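Local coordinates for coat protein (Papaya mosaic virus, PDB 4DOX) that forms the capsid of a flexible filamentous plant virus, its many copies presumably packaging the viral RNA, at residues I113-R118 against A139-F144; T44-A49 against A90-I95; Q36-S41 against S99-R104; K133-F138 against T164-I169. All blocks are in the same frame, centred on the assembly; numbering follows the deposited sequence.

Interaction 1 is the buried one, made wholly of aromatic and aliphatic side chains. Interactions 2 and 4 are partly buried, and interaction 3 lies at the surface. Interactions 2 and 3 share helix 36-48: the first packs its C-terminal end on helix 89-98 through apolar groups, the second sets its N-terminal end against the turn after that helix, with a water between polar groups. Interactions 1 and 4 touch, Trp115 meeting both Phe138 and Glu167, yet interaction 4 relies on carboxylates, a lysine and waters. A salt bridge from Asp142 to Arg104 ties interaction 1 to interaction 3, although their centres lie on opposite sides of the chain's centre.

Interaction 1. Residues I113-R118 against A139-F144; sequences IIWNLR and AAFDFF
Phe141 is the first residue of 139-144 to touch helix 111-118, at the end of an inverse gamma turn centred on Ala140. It brings a rim of its ring to a rim of the Trp115 indole: CZ lies 4.1 Å from Trp115 CE3, and each of these atoms sits near the plane of the other ring, while the two side chains cross at about a right angle. CE1 of the same phenyl group is 4.3 Å from Ile114 CG2, so one ring serves two successive residues of the helix. This coat protein is built from helices without strands, and here a long connection that has no regular helix is held to the helical core by its phenylalanines. Large flat apolar groups suit the task, since one ring can bridge a loop and a helix with no backbone pairing between them. Phe143 comes next; its CB does not point at the helix, but a chi1 of 52° swings the ring nearer to Ile114. The face of its ring receives Phe141 CD1 over the centre, and its CE2 meets Ile114 CG2 at 3.9 Å; the beta-branched isoleucine supplies that methyl close to its own backbone. Phe144 lies alongside Trp115, pointing the same way. Its CE1 is 3.7 Å from Trp115 CZ3, and the planes of the benzene ring and the six-membered indole ring are inclined at 56°, with centroids 6.0 Å apart. Trp115 NE1 is bonded to Arg161 O, so the indole's polar atom is satisfied while its carbons pack on both phenylalanines. Phe144 also packs on Arg168 and Asn171 of helix 165-172.

Interaction 2. Residues T44-A49 against A90-I95; sequences TLMVAA and AQLASI
Ile95 is turned so that both of its branches serve the contact with Leu45, Met46 and Ala49: CG1 is anti to the carbonyl carbon (chi1 -77°), which puts CG2 anti to the backbone N, and the extended second torsion carries CD1 outward. Met46 follows a straight course to its sulfur and then bends at the last torsion (chi3 95°), directing CE to Leu92. On the isoleucine, CG2 works near the backbone, 3.8 Å from Leu45 CB and 4.1 Å from Met46 CG. Its other branch reaches along the partner segment, where CD1 comes to 3.9 Å from Ala49 CB. Beta-branching thus lets one residue span a full turn of the opposing helix, from Leu45 to the residue that leaves helical geometry at its end. The small methyl of Ala49 suits the place where CD1 arrives, while Leu45 meets CG2 through its CB. Met46 and Leu92 cross at about a right angle, CE lying 4.1 Å from Leu92 CD2; a flexible, unbranched thioether can thread over to this second residue, one turn before Ile95. Both are buried, whereas Leu45 lies at the exposed margin. Met46 and Leu92 also rest on Val59, so helix 56-70 closes the deep side of the contact. No hydrogen bond joins the segments. The axes of 44-48 and 90-95 approach to 10.3 Å at 140°, so here helices 36-48 and 89-98 of this all-helical coat protein pack as a roughly antiparallel, oblique pair, with helix 56-70 as the third helix.

Interaction 3. Residues Q36-S41 against S99-R104; sequences QEQLKS and SGTSLR
Gln38 and Thr101 are joined through a water. That water donates to Gln38 OE1 at 2.7 Å and lies at the same distance from Thr101 OG1, so a long polar side chain and a short one are matched across the contact by a single solvent molecule. Gln38 OE1 also accepts from the backbone N of Ser35, a second bond that helps to fix the amide. Its NE2, by contrast, passes 3.4 Å from Gly100 O at an angle too poor for a hydrogen bond. The turn it lies against links helix 89-98 to helix 103-108. Gly100 leaves helical geometry with phi at 100°, where a CB would press on the preceding carbonyl oxygen, which explains the glycine. Ser99 OG receives a weak bond from Thr101 N, 3.4 Å long, and is itself bonded to Val96 O, while Ser102 is the N-cap of the following helix, its OG bonded to Lys105 N. The remaining contacts are van der Waals. Serine is small enough to let the backbones approach: Ser99 CB lies 3.5 Å from Gln38 O and 3.7 Å from Ser41 CB. Extended beyond CG, with CG anti to the carbonyl carbon (chi1 -73°), the Gln38 chain runs along the turn, its CG 3.5 Å from Ser99 O and its OE1 4.0 Å from Thr101 CB.

Interaction 4. Residues K133-F138 against T164-I169; sequences KPSAKF and TQEERI
Ala136 and Glu167 bring the backbones to 4.7 Å between their CA atoms, where a loop passing into a short 3-10 segment meets the first turn of helix 165-172. Alanine suits so close an approach, its CA lying 4.1 Å from Glu167 CG. Glu166 stretches out fully, with CG anti to its backbone N (chi1 -176°), and spends OE2 on two partners. Ser135 OG donates to it at 3.2 Å, meeting the syn side 19° out of the carboxylate plane, and Lys133 NZ adds a long, weak salt bridge of 3.5 Å, its flexible chain bending in across the glutamate. The helix begins in a capping box: Glu167 N donates to Thr164 OG1, while Thr164 N gives a hydrogen bond of 2.9 Å to Glu167 OE1 on its anti side, 28° from the carboxylate plane. Glutamate suits this third helical position because it can fold back to the N-cap and still present its other oxygen to the loop. Glu167 OE1 is also in a salt bridge with Arg161. Glu167 OE2 takes a bond from a water at 2.6 Å; the same water accepts from Phe138 N and donates weakly to Ser135 O. A further water joins Thr164 OG1 to the same Ser135 carbonyl, weakly at the latter. Phe138 CB lies 3.7 Å from Glu167 OE2, which sits at the ring edge near its plane; its side chain also touches Asp120 and Ala123.

Interaction 1. Residues I113-R118 against A139-F144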
loop_
_atom_site.group_PDB
_atom_site.type_symbol
_atom_site.label_atom_id
_atom_site.label_comp_id
_atom_site.label_asym_id
_atom_site.label_seq_id
_atom_site.Cartn_x
_atom_site.Cartn_y
_atom_site.Cartn_z
ATOM N N ILE A 113 -5.178 0.155 -6.676
ATOM C CA ILE A 113 -5.010 1.207 -7.663
ATOM C C ILE A 113 -3.871 0.829 -8.636
ATOM O O ILE A 113 -3.996 1.013 -9.856
ATOM C CB ILE A 113 -4.645 2.522 -6.991
ATOM C CG1 ILE A 113 -5.592 2.887 -5.833
ATOM C CG2 ILE A 113 -4.586 3.611 -8.001
ATOM C CD1 ILE A 113 -7.055 2.905 -6.215
ATOM N N ILE A 114 -2.756 0.310 -8.108
ATOM C CA ILE A 114 -1.623 0.037 -8.959
ATOM C C ILE A 114 -1.955 -1.204 -9.771
ATOM O O ILE A 114 -1.591 -1.294 -10.958
ATOM C CB ILE A 114 -0.285 -0.096 -8.206
ATOM C CG1 ILE A 114 0.886 0.042 -9.189
ATOM C CG2 ILE A 114 -0.206 -1.423 -7.433
ATOM C CD1 ILE A 114 0.991 1.411 -9.907
ATOM N N TRP A 115 -2.712 -2.125 -9.170
ATOM C CA TRP A 115 -3.287 -3.229 -9.940
ATOM C C TRP A 115 -3.996 -2.698 -11.198
ATOM O O TRP A 115 -3.700 -3.133 -12.303
ATOM C CB TRP A 115 -4.251 -4.023 -9.089
ATOM C CG TRP A 115 -4.893 -5.171 -9.804
ATOM C CD1 TRP A 115 -6.136 -5.178 -10.401
ATOM C CD2 TRP A 115 -4.375 -6.499 -9.955
ATOM N NE1 TRP A 115 -6.406 -6.416 -10.925
ATOM C CE2 TRP A 115 -5.345 -7.248 -10.676
ATOM C CE3 TRP A 115 -3.175 -7.131 -9.567
ATOM C CZ2 TRP A 115 -5.161 -8.610 -11.010
ATOM C CZ3 TRP A 115 -2.977 -8.486 -9.911
ATOM C CH2 TRP A 115 -3.983 -9.208 -10.618
ATOM N N ASN A 116 -4.899 -1.735 -11.047
ATOM C CA ASN A 116 -5.606 -1.240 -12.226
ATOM C C ASN A 116 -4.676 -0.558 -13.187
ATOM O O ASN A 116 -4.902 -0.563 -14.389
ATOM C CB ASN A 116 -6.719 -0.262 -11.844
ATOM C CG ASN A 116 -8.029 -0.955 -11.538
ATOM O OD1 ASN A 116 -8.051 -2.100 -11.026
ATOM N ND2 ASN A 116 -9.134 -0.270 -11.840
ATOM N N LEU A 117 -3.617 0.032 -12.653
ATOM C CA LEU A 117 -2.708 0.791 -13.492
ATOM C C LEU A 117 -1.739 -0.054 -14.327
ATOM O O LEU A 117 -1.402 0.326 -15.451
ATOM C CB LEU A 117 -1.954 1.814 -12.655
ATOM C CG LEU A 117 -2.881 2.965 -12.289
ATOM C CD1 LEU A 117 -2.261 3.766 -11.174
ATOM C CD2 LEU A 117 -3.103 3.810 -13.509
ATOM N N ARG A 118 -1.316 -1.199 -13.793
ATOM C CA ARG A 118 -0.268 -1.978 -14.419
ATOM C C ARG A 118 -0.729 -3.339 -14.948
ATOM O O ARG A 118 -0.154 -3.823 -15.933
ATOM C CB ARG A 118 0.888 -2.165 -13.447
ATOM C CG ARG A 118 1.439 -0.863 -12.843
ATOM C CD ARG A 118 2.542 -0.299 -13.656
ATOM N NE ARG A 118 3.549 -1.314 -13.995
ATOM C CZ ARG A 118 4.822 -1.292 -13.595
ATOM N NH1 ARG A 118 5.284 -0.298 -12.824
ATOM N NH2 ARG A 118 5.644 -2.278 -13.973
ATOM N N ALA A 139 1.202 -11.032 -10.638
ATOM C CA ALA A 139 1.163 -11.323 -9.222
ATOM C C ALA A 139 2.521 -11.063 -8.553
ATOM O O ALA A 139 2.652 -11.168 -7.343
ATOM C CB ALA A 139 0.767 -12.744 -9.045
ATOM N N ALA A 140 3.539 -10.732 -9.353
ATOM C CA ALA A 140 4.938 -10.756 -8.828
ATOM C C ALA A 140 5.353 -9.430 -8.154
ATOM O O ALA A 140 6.421 -8.863 -8.460
ATOM C CB ALA A 140 5.953 -11.211 -9.899
ATOM N N PHE A 141 4.480 -8.927 -7.288
ATOM C CA PHE A 141 4.870 -7.843 -6.418
ATOM C C PHE A 141 4.553 -8.199 -4.998
ATOM O O PHE A 141 3.625 -8.998 -4.728
ATOM C CB PHE A 141 4.311 -6.474 -6.829
ATOM C CG PHE A 141 2.809 -6.378 -6.909
ATOM C CD1 PHE A 141 2.112 -5.538 -6.037
ATOM C CD2 PHE A 141 2.085 -7.041 -7.924
ATOM C CE1 PHE A 141 0.692 -5.431 -6.130
ATOM C CE2 PHE A 141 0.700 -6.924 -8.019
ATOM C CZ PHE A 141 0.003 -6.120 -7.133
ATOM N N ASP A 142 5.341 -7.636 -4.079
ATOM C CA ASP A 142 5.273 -8.075 -2.707
ATOM C C ASP A 142 4.146 -7.507 -1.863
ATOM O O ASP A 142 4.132 -7.741 -0.660
ATOM C CB ASP A 142 6.621 -7.924 -1.999
ATOM C CG ASP A 142 7.035 -6.473 -1.788
ATOM O OD1 ASP A 142 6.198 -5.550 -1.914
ATOM O OD2 ASP A 142 8.221 -6.255 -1.466
ATOM N N PHE A 143 3.209 -6.775 -2.454
ATOM C CA PHE A 143 2.012 -6.370 -1.719
ATOM C C PHE A 143 0.779 -6.665 -2.540
ATOM O O PHE A 143 -0.229 -5.932 -2.488
ATOM C CB PHE A 143 2.061 -4.895 -1.319
ATOM C CG PHE A 143 2.344 -3.966 -2.456
ATOM C CD1 PHE A 143 3.648 -3.841 -2.968
ATOM C CD2 PHE A 143 1.314 -3.188 -3.010
ATOM C CE1 PHE A 143 3.937 -2.937 -4.024
ATOM C CE2 PHE A 143 1.576 -2.287 -4.079
ATOM C CZ PHE A 143 2.893 -2.162 -4.593
ATOM N N PHE A 144 0.876 -7.730 -3.320
ATOM C CA PHE A 144 -0.222 -8.199 -4.100
ATOM C C PHE A 144 -1.391 -8.509 -3.177
ATOM O O PHE A 144 -2.557 -8.363 -3.597
ATOM C CB PHE A 144 0.231 -9.427 -4.866
ATOM C CG PHE A 144 -0.889 -10.308 -5.374
ATOM C CD1 PHE A 144 -1.528 -10.029 -6.600
ATOM C CD2 PHE A 144 -1.283 -11.441 -4.656
ATOM C CE1 PHE A 144 -2.541 -10.851 -7.091
ATOM C CE2 PHE A 144 -2.304 -12.272 -5.132
ATOM C CZ PHE A 144 -2.935 -11.982 -6.347
#

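Interaction 2. Residues T44-A49 against A90-I95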
loop_
_atom_site.group_PDB
_atom_site.type_symbol
_atom_site.label_atom_id
_atom_site.label_comp_id
_atom_site.label_asym_id
_atom_site.label_seq_id
_atom_site.Cartn_x
_atom_site.Cartn_y
_atom_site.Cartn_z
ATOM N N THR A 44 0.019 14.623 5.984
ATOM C CA THR A 44 0.273 15.908 6.647
ATOM C C THR A 44 1.710 16.306 6.383
ATOM O O THR A 44 2.010 17.447 5.971
ATOM C CB THR A 44 -0.046 15.883 8.195
ATOM O OG1 THR A 44 -1.441 15.616 8.421
ATOM C CG2 THR A 44 0.298 17.180 8.841
ATOM N N LEU A 45 2.598 15.354 6.603
ATOM C CA LEU A 45 4.013 15.590 6.374
ATOM C C LEU A 45 4.326 15.838 4.897
ATOM O O LEU A 45 5.228 16.603 4.569
ATOM C CB LEU A 45 4.815 14.432 6.941
ATOM C CG LEU A 45 5.350 14.745 8.348
ATOM C CD1 LEU A 45 4.317 14.736 9.470
ATOM C CD2 LEU A 45 6.456 13.764 8.655
ATOM N N MET A 46 3.558 15.201 4.012
ATOM C CA MET A 46 3.747 15.362 2.592
ATOM C C MET A 46 3.402 16.770 2.182
ATOM O O MET A 46 4.120 17.392 1.391
ATOM C CB MET A 46 2.869 14.395 1.815
ATOM C CG MET A 46 3.527 13.077 1.568
ATOM S SD MET A 46 2.388 11.914 0.817
ATOM C CE MET A 46 2.712 12.082 -0.944
ATOM N N VAL A 47 2.278 17.256 2.702
ATOM C CA VAL A 47 1.859 18.615 2.429
ATOM C C VAL A 47 2.923 19.573 2.987
ATOM O O VAL A 47 3.309 20.506 2.309
ATOM C CB VAL A 47 0.365 18.890 2.904
ATOM C CG1 VAL A 47 0.023 20.406 3.014
ATOM C CG2 VAL A 47 -0.632 18.178 1.968
ATOM N N ALA A 48 3.434 19.323 4.177
ATOM C CA ALA A 48 4.438 20.188 4.767
ATOM C C ALA A 48 5.725 20.199 3.942
ATOM O O ALA A 48 6.436 21.190 3.890
ATOM C CB ALA A 48 4.711 19.784 6.159
ATOM N N ALA A 49 6.022 19.069 3.321
ATOM C CA ALA A 49 7.174 18.908 2.466
ATOM C C ALA A 49 6.954 19.564 1.131
ATOM O O ALA A 49 7.836 19.563 0.296
ATOM C CB ALA A 49 7.468 17.483 2.277
ATOM N N ALA A 90 12.903 8.611 -2.571
ATOM C CA ALA A 90 13.495 8.235 -1.292
ATOM C C ALA A 90 12.983 9.141 -0.178
ATOM O O ALA A 90 12.774 8.678 0.931
ATOM C CB ALA A 90 15.030 8.232 -1.326
ATOM N N GLN A 91 12.788 10.427 -0.475
ATOM C CA GLN A 91 12.274 11.360 0.538
ATOM C C GLN A 91 10.855 11.004 0.972
ATOM O O GLN A 91 10.551 11.007 2.168
ATOM C CB GLN A 91 12.387 12.796 0.082
ATOM C CG GLN A 91 13.837 13.257 0.033
ATOM C CD GLN A 91 13.983 14.715 -0.417
ATOM O OE1 GLN A 91 14.113 15.020 -1.625
ATOM N NE2 GLN A 91 13.920 15.622 0.551
ATOM N N LEU A 92 10.022 10.656 -0.004
ATOM C CA LEU A 92 8.648 10.244 0.268
ATOM C C LEU A 92 8.636 8.986 1.094
ATOM O O LEU A 92 7.855 8.888 2.029
ATOM C CB LEU A 92 7.849 10.019 -1.021
ATOM C CG LEU A 92 7.541 11.233 -1.911
ATOM C CD1 LEU A 92 6.704 10.797 -3.163
ATOM C CD2 LEU A 92 6.817 12.347 -1.100
ATOM N N ALA A 93 9.529 8.046 0.775
ATOM C CA ALA A 93 9.666 6.821 1.526
ATOM C C ALA A 93 10.025 7.119 2.989
ATOM O O ALA A 93 9.519 6.445 3.934
ATOM C CB ALA A 93 10.694 5.928 0.904
ATOM N N SER A 94 10.889 8.107 3.203
ATOM C CA SER A 94 11.249 8.444 4.565
ATOM C C SER A 94 10.038 9.043 5.300
ATOM O O SER A 94 9.791 8.743 6.472
ATOM C CB SER A 94 12.434 9.384 4.563
ATOM O OG SER A 94 13.569 8.701 4.098
ATOM N N ILE A 95 9.281 9.888 4.591
ATOM C CA ILE A 95 8.087 10.495 5.122
ATOM C C ILE A 95 7.134 9.369 5.517
ATOM O O ILE A 95 6.596 9.371 6.629
ATOM C CB ILE A 95 7.449 11.435 4.101
ATOM C CG1 ILE A 95 8.219 12.738 4.048
ATOM C CG2 ILE A 95 6.035 11.760 4.498
ATOM C CD1 ILE A 95 7.754 13.661 2.948
#

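Interaction 3. Residues Q36-S41 against S99-R104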
loop_
_atom_site.group_PDB
_atom_site.type_symbol
_atom_site.label_atom_id
_atom_site.label_comp_id
_atom_site.label_asym_id
_atom_site.label_seq_id
_atom_site.Cartn_x
_atom_site.Cartn_y
_atom_site.Cartn_z
ATOM N N GLN A 36 -5.456 4.545 10.447
ATOM C CA GLN A 36 -5.985 5.806 9.958
ATOM C C GLN A 36 -5.083 6.982 10.357
ATOM O O GLN A 36 -4.876 7.903 9.584
ATOM C CB GLN A 36 -7.407 6.015 10.524
ATOM C CG GLN A 36 -8.214 7.111 9.786
ATOM C CD GLN A 36 -8.275 6.832 8.270
ATOM O OE1 GLN A 36 -8.025 7.733 7.447
ATOM N NE2 GLN A 36 -8.554 5.568 7.898
ATOM N N GLU A 37 -4.574 6.946 11.586
ATOM C CA GLU A 37 -3.745 8.015 12.152
ATOM C C GLU A 37 -2.423 8.112 11.411
ATOM O O GLU A 37 -1.969 9.204 11.045
ATOM C CB GLU A 37 -3.526 7.784 13.658
ATOM C CG GLU A 37 -4.859 7.901 14.529
ATOM C CD GLU A 37 -5.887 6.685 14.351
ATOM O OE1 GLU A 37 -5.490 5.567 13.860
ATOM O OE2 GLU A 37 -7.096 6.856 14.721
ATOM N N GLN A 38 -1.838 6.939 11.177
ATOM C CA GLN A 38 -0.603 6.816 10.430
ATOM C C GLN A 38 -0.771 7.361 9.007
ATOM O O GLN A 38 0.065 8.150 8.551
ATOM C CB GLN A 38 -0.109 5.364 10.442
ATOM C CG GLN A 38 0.461 4.920 11.791
ATOM C CD GLN A 38 0.620 3.418 11.832
ATOM O OE1 GLN A 38 -0.116 2.722 11.188
ATOM N NE2 GLN A 38 1.601 2.923 12.544
ATOM N N LEU A 39 -1.865 6.994 8.331
ATOM C CA LEU A 39 -2.116 7.567 7.014
ATOM C C LEU A 39 -2.134 9.105 7.078
ATOM O O LEU A 39 -1.489 9.764 6.276
ATOM C CB LEU A 39 -3.399 7.023 6.397
ATOM C CG LEU A 39 -3.374 5.605 5.834
ATOM C CD1 LEU A 39 -4.730 5.286 5.298
ATOM C CD2 LEU A 39 -2.294 5.423 4.736
ATOM N N LYS A 40 -2.870 9.670 8.028
ATOM C CA LYS A 40 -2.974 11.124 8.185
ATOM C C LYS A 40 -1.612 11.768 8.385
ATOM O O LYS A 40 -1.365 12.872 7.891
ATOM C CB LYS A 40 -3.815 11.450 9.427
ATOM C CG LYS A 40 -4.985 12.381 9.244
ATOM C CD LYS A 40 -4.608 13.769 8.790
ATOM C CE LYS A 40 -5.828 14.426 8.078
ATOM N NZ LYS A 40 -5.421 15.638 7.321
ATOM N N SER A 41 -0.739 11.112 9.151
ATOM C CA SER A 41 0.575 11.681 9.391
ATOM C C SER A 41 1.345 11.806 8.068
ATOM O O SER A 41 1.968 12.871 7.805
ATOM C CB SER A 41 1.376 10.829 10.358
ATOM O OG SER A 41 0.832 10.882 11.645
ATOM N N SER A 99 5.833 8.152 9.798
ATOM C CA SER A 99 4.508 8.050 10.426
ATOM C C SER A 99 4.442 6.833 11.319
ATOM O O SER A 99 3.515 6.703 12.097
ATOM C CB SER A 99 3.419 7.907 9.381
ATOM O OG SER A 99 3.534 6.621 8.810
ATOM N N GLY A 100 5.392 5.922 11.166
ATOM C CA GLY A 100 5.509 4.777 12.038
ATOM C C GLY A 100 4.925 3.540 11.408
ATOM O O GLY A 100 4.914 2.489 12.019
ATOM N N THR A 101 4.419 3.659 10.175
ATOM C CA THR A 101 4.062 2.451 9.372
ATOM C C THR A 101 5.307 2.004 8.592
ATOM O O THR A 101 6.340 2.642 8.681
ATOM C CB THR A 101 2.770 2.643 8.488
ATOM O OG1 THR A 101 2.338 1.386 7.989
ATOM C CG2 THR A 101 2.983 3.567 7.271
ATOM N N SER A 102 5.222 0.893 7.887
ATOM C CA SER A 102 6.315 0.414 7.051
ATOM C C SER A 102 5.942 0.717 5.595
ATOM O O SER A 102 4.754 0.947 5.260
ATOM C CB SER A 102 6.442 -1.096 7.184
ATOM O OG SER A 102 5.257 -1.707 6.641
ATOM N N LEU A 103 6.946 0.688 4.728
ATOM C CA LEU A 103 6.754 1.009 3.329
ATOM C C LEU A 103 5.814 -0.060 2.723
ATOM O O LEU A 103 4.983 0.221 1.825
ATOM C CB LEU A 103 8.129 1.035 2.670
ATOM C CG LEU A 103 8.323 1.261 1.180
ATOM C CD1 LEU A 103 7.637 2.570 0.686
ATOM C CD2 LEU A 103 9.800 1.269 0.900
ATOM N N ARG A 104 5.909 -1.272 3.272
ATOM C CA ARG A 104 5.150 -2.401 2.762
ATOM C C ARG A 104 3.667 -2.215 3.009
ATOM O O ARG A 104 2.863 -2.455 2.110
ATOM C CB ARG A 104 5.651 -3.705 3.377
ATOM C CG ARG A 104 4.702 -4.905 3.249
ATOM C CD ARG A 104 4.873 -5.778 2.061
ATOM N NE ARG A 104 6.236 -5.846 1.531
ATOM C CZ ARG A 104 7.134 -6.821 1.751
ATOM N NH1 ARG A 104 6.859 -7.828 2.544
ATOM N NH2 ARG A 104 8.331 -6.774 1.177
HETATM O O HOH W 1 1.238 0.512 10.347
#

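Interaction 4. Residues K133-F138 against T164-I169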
loop_
_atom_site.group_PDB
_atom_site.type_symbol
_atom_site.label_atom_id
_atom_site.label_comp_id
_atom_site.label_asym_id
_atom_site.label_seq_id
_atom_site.Cartn_x
_atom_site.Cartn_y
_atom_site.Cartn_z
ATOM N N LYS A 133 5.945 -17.777 -13.426
ATOM C CA LYS A 133 5.558 -18.224 -14.758
ATOM C C LYS A 133 4.978 -17.031 -15.450
ATOM O O LYS A 133 4.452 -16.170 -14.811
ATOM C CB LYS A 133 4.511 -19.351 -14.712
ATOM C CG LYS A 133 5.066 -20.763 -14.512
ATOM C CD LYS A 133 4.121 -21.666 -13.644
ATOM C CE LYS A 133 3.138 -22.551 -14.460
ATOM N NZ LYS A 133 1.893 -22.907 -13.693
ATOM N N PRO A 134 5.056 -16.984 -16.767
ATOM C CA PRO A 134 4.544 -15.828 -17.493
ATOM C C PRO A 134 3.066 -15.610 -17.238
ATOM O O PRO A 134 2.604 -14.481 -17.292
ATOM C CB PRO A 134 4.803 -16.196 -18.951
ATOM C CG PRO A 134 5.945 -17.107 -18.901
ATOM C CD PRO A 134 5.920 -17.830 -17.607
ATOM N N SER A 135 2.322 -16.675 -16.991
ATOM C CA SER A 135 0.912 -16.550 -16.678
ATOM C C SER A 135 0.599 -16.056 -15.241
ATOM O O SER A 135 -0.519 -15.723 -14.958
ATOM C CB SER A 135 0.209 -17.861 -16.989
ATOM O OG SER A 135 1.143 -18.913 -16.958
ATOM N N ALA A 136 1.566 -16.038 -14.332
ATOM C CA ALA A 136 1.335 -15.518 -12.980
ATOM C C ALA A 136 2.039 -14.179 -12.775
ATOM O O ALA A 136 2.094 -13.655 -11.693
ATOM C CB ALA A 136 1.758 -16.522 -11.926
ATOM N N LYS A 137 2.543 -13.635 -13.865
ATOM C CA LYS A 137 3.376 -12.459 -13.933
ATOM C C LYS A 137 2.927 -11.252 -13.123
ATOM O O LYS A 137 3.735 -10.567 -12.511
ATOM C CB LYS A 137 3.191 -11.970 -15.321
ATOM C CG LYS A 137 4.265 -12.107 -16.199
ATOM C CD LYS A 137 4.221 -10.890 -17.024
ATOM C CE LYS A 137 3.401 -11.008 -18.232
ATOM N NZ LYS A 137 4.098 -11.920 -19.116
ATOM N N PHE A 138 1.625 -10.976 -13.201
ATOM C CA PHE A 138 1.007 -9.781 -12.668
ATOM C C PHE A 138 0.784 -9.897 -11.181
ATOM O O PHE A 138 0.290 -8.988 -10.557
ATOM C CB PHE A 138 -0.260 -9.451 -13.452
ATOM C CG PHE A 138 0.029 -8.916 -14.801
ATOM C CD1 PHE A 138 -0.180 -9.679 -15.954
ATOM C CD2 PHE A 138 0.595 -7.659 -14.926
ATOM C CE1 PHE A 138 0.146 -9.166 -17.206
ATOM C CE2 PHE A 138 0.924 -7.149 -16.161
ATOM C CZ PHE A 138 0.692 -7.900 -17.306
ATOM N N THR A 164 -6.527 -14.057 -11.126
ATOM C CA THR A 164 -6.838 -15.475 -11.372
ATOM C C THR A 164 -6.341 -16.286 -10.193
ATOM O O THR A 164 -5.417 -15.864 -9.500
ATOM C CB THR A 164 -6.177 -15.982 -12.648
ATOM O OG1 THR A 164 -4.759 -15.952 -12.491
ATOM C CG2 THR A 164 -6.551 -15.087 -13.829
ATOM N N GLN A 165 -6.961 -17.437 -9.952
ATOM C CA GLN A 165 -6.514 -18.372 -8.899
ATOM C C GLN A 165 -5.011 -18.710 -9.080
ATOM O O GLN A 165 -4.283 -18.802 -8.091
ATOM C CB GLN A 165 -7.412 -19.635 -8.875
ATOM C CG GLN A 165 -7.193 -20.643 -7.718
ATOM C CD GLN A 165 -7.460 -20.086 -6.298
ATOM O OE1 GLN A 165 -8.108 -19.048 -6.105
ATOM N NE2 GLN A 165 -6.946 -20.791 -5.296
ATOM N N GLU A 166 -4.548 -18.851 -10.326
ATOM C CA GLU A 166 -3.128 -19.054 -10.594
ATOM C C GLU A 166 -2.272 -17.904 -10.045
ATOM O O GLU A 166 -1.254 -18.130 -9.393
ATOM C CB GLU A 166 -2.843 -19.271 -12.082
ATOM C CG GLU A 166 -1.380 -19.565 -12.331
ATOM C CD GLU A 166 -0.981 -19.564 -13.793
ATOM O OE1 GLU A 166 -1.838 -19.215 -14.634
ATOM O OE2 GLU A 166 0.190 -19.917 -14.103
ATOM N N GLU A 167 -2.682 -16.673 -10.317
ATOM C CA GLU A 167 -2.039 -15.500 -9.719
ATOM C C GLU A 167 -2.055 -15.540 -8.192
ATOM O O GLU A 167 -1.002 -15.334 -7.580
ATOM C CB GLU A 167 -2.610 -14.194 -10.268
ATOM C CG GLU A 167 -2.165 -13.923 -11.696
ATOM C CD GLU A 167 -3.034 -12.906 -12.417
ATOM O OE1 GLU A 167 -4.188 -12.675 -11.999
ATOM O OE2 GLU A 167 -2.579 -12.347 -13.426
ATOM N N ARG A 168 -3.213 -15.820 -7.577
ATOM C CA ARG A 168 -3.311 -15.865 -6.096
ATOM C C ARG A 168 -2.329 -16.891 -5.556
ATOM O O ARG A 168 -1.545 -16.588 -4.662
ATOM C CB ARG A 168 -4.743 -16.143 -5.576
ATOM C CG ARG A 168 -5.739 -14.972 -5.819
ATOM C CD ARG A 168 -7.080 -15.021 -5.029
ATOM N NE ARG A 168 -8.080 -15.721 -5.822
ATOM C CZ ARG A 168 -9.008 -15.153 -6.586
ATOM N NH1 ARG A 168 -9.132 -13.827 -6.649
ATOM N NH2 ARG A 168 -9.834 -15.932 -7.276
ATOM N N ILE A 169 -2.348 -18.087 -6.148
ATOM C CA ILE A 169 -1.490 -19.184 -5.719
ATOM C C ILE A 169 -0.038 -18.835 -5.924
ATOM O O ILE A 169 0.781 -19.095 -5.045
ATOM C CB ILE A 169 -1.865 -20.542 -6.408
ATOM C CG1 ILE A 169 -2.898 -21.259 -5.556
ATOM C CG2 ILE A 169 -0.645 -21.486 -6.607
ATOM C CD1 ILE A 169 -3.895 -22.064 -6.362
HETATM O O HOH W 2 -0.209 -12.643 -14.462
HETATM O O HOH W 3 -3.820 -15.981 -14.817
#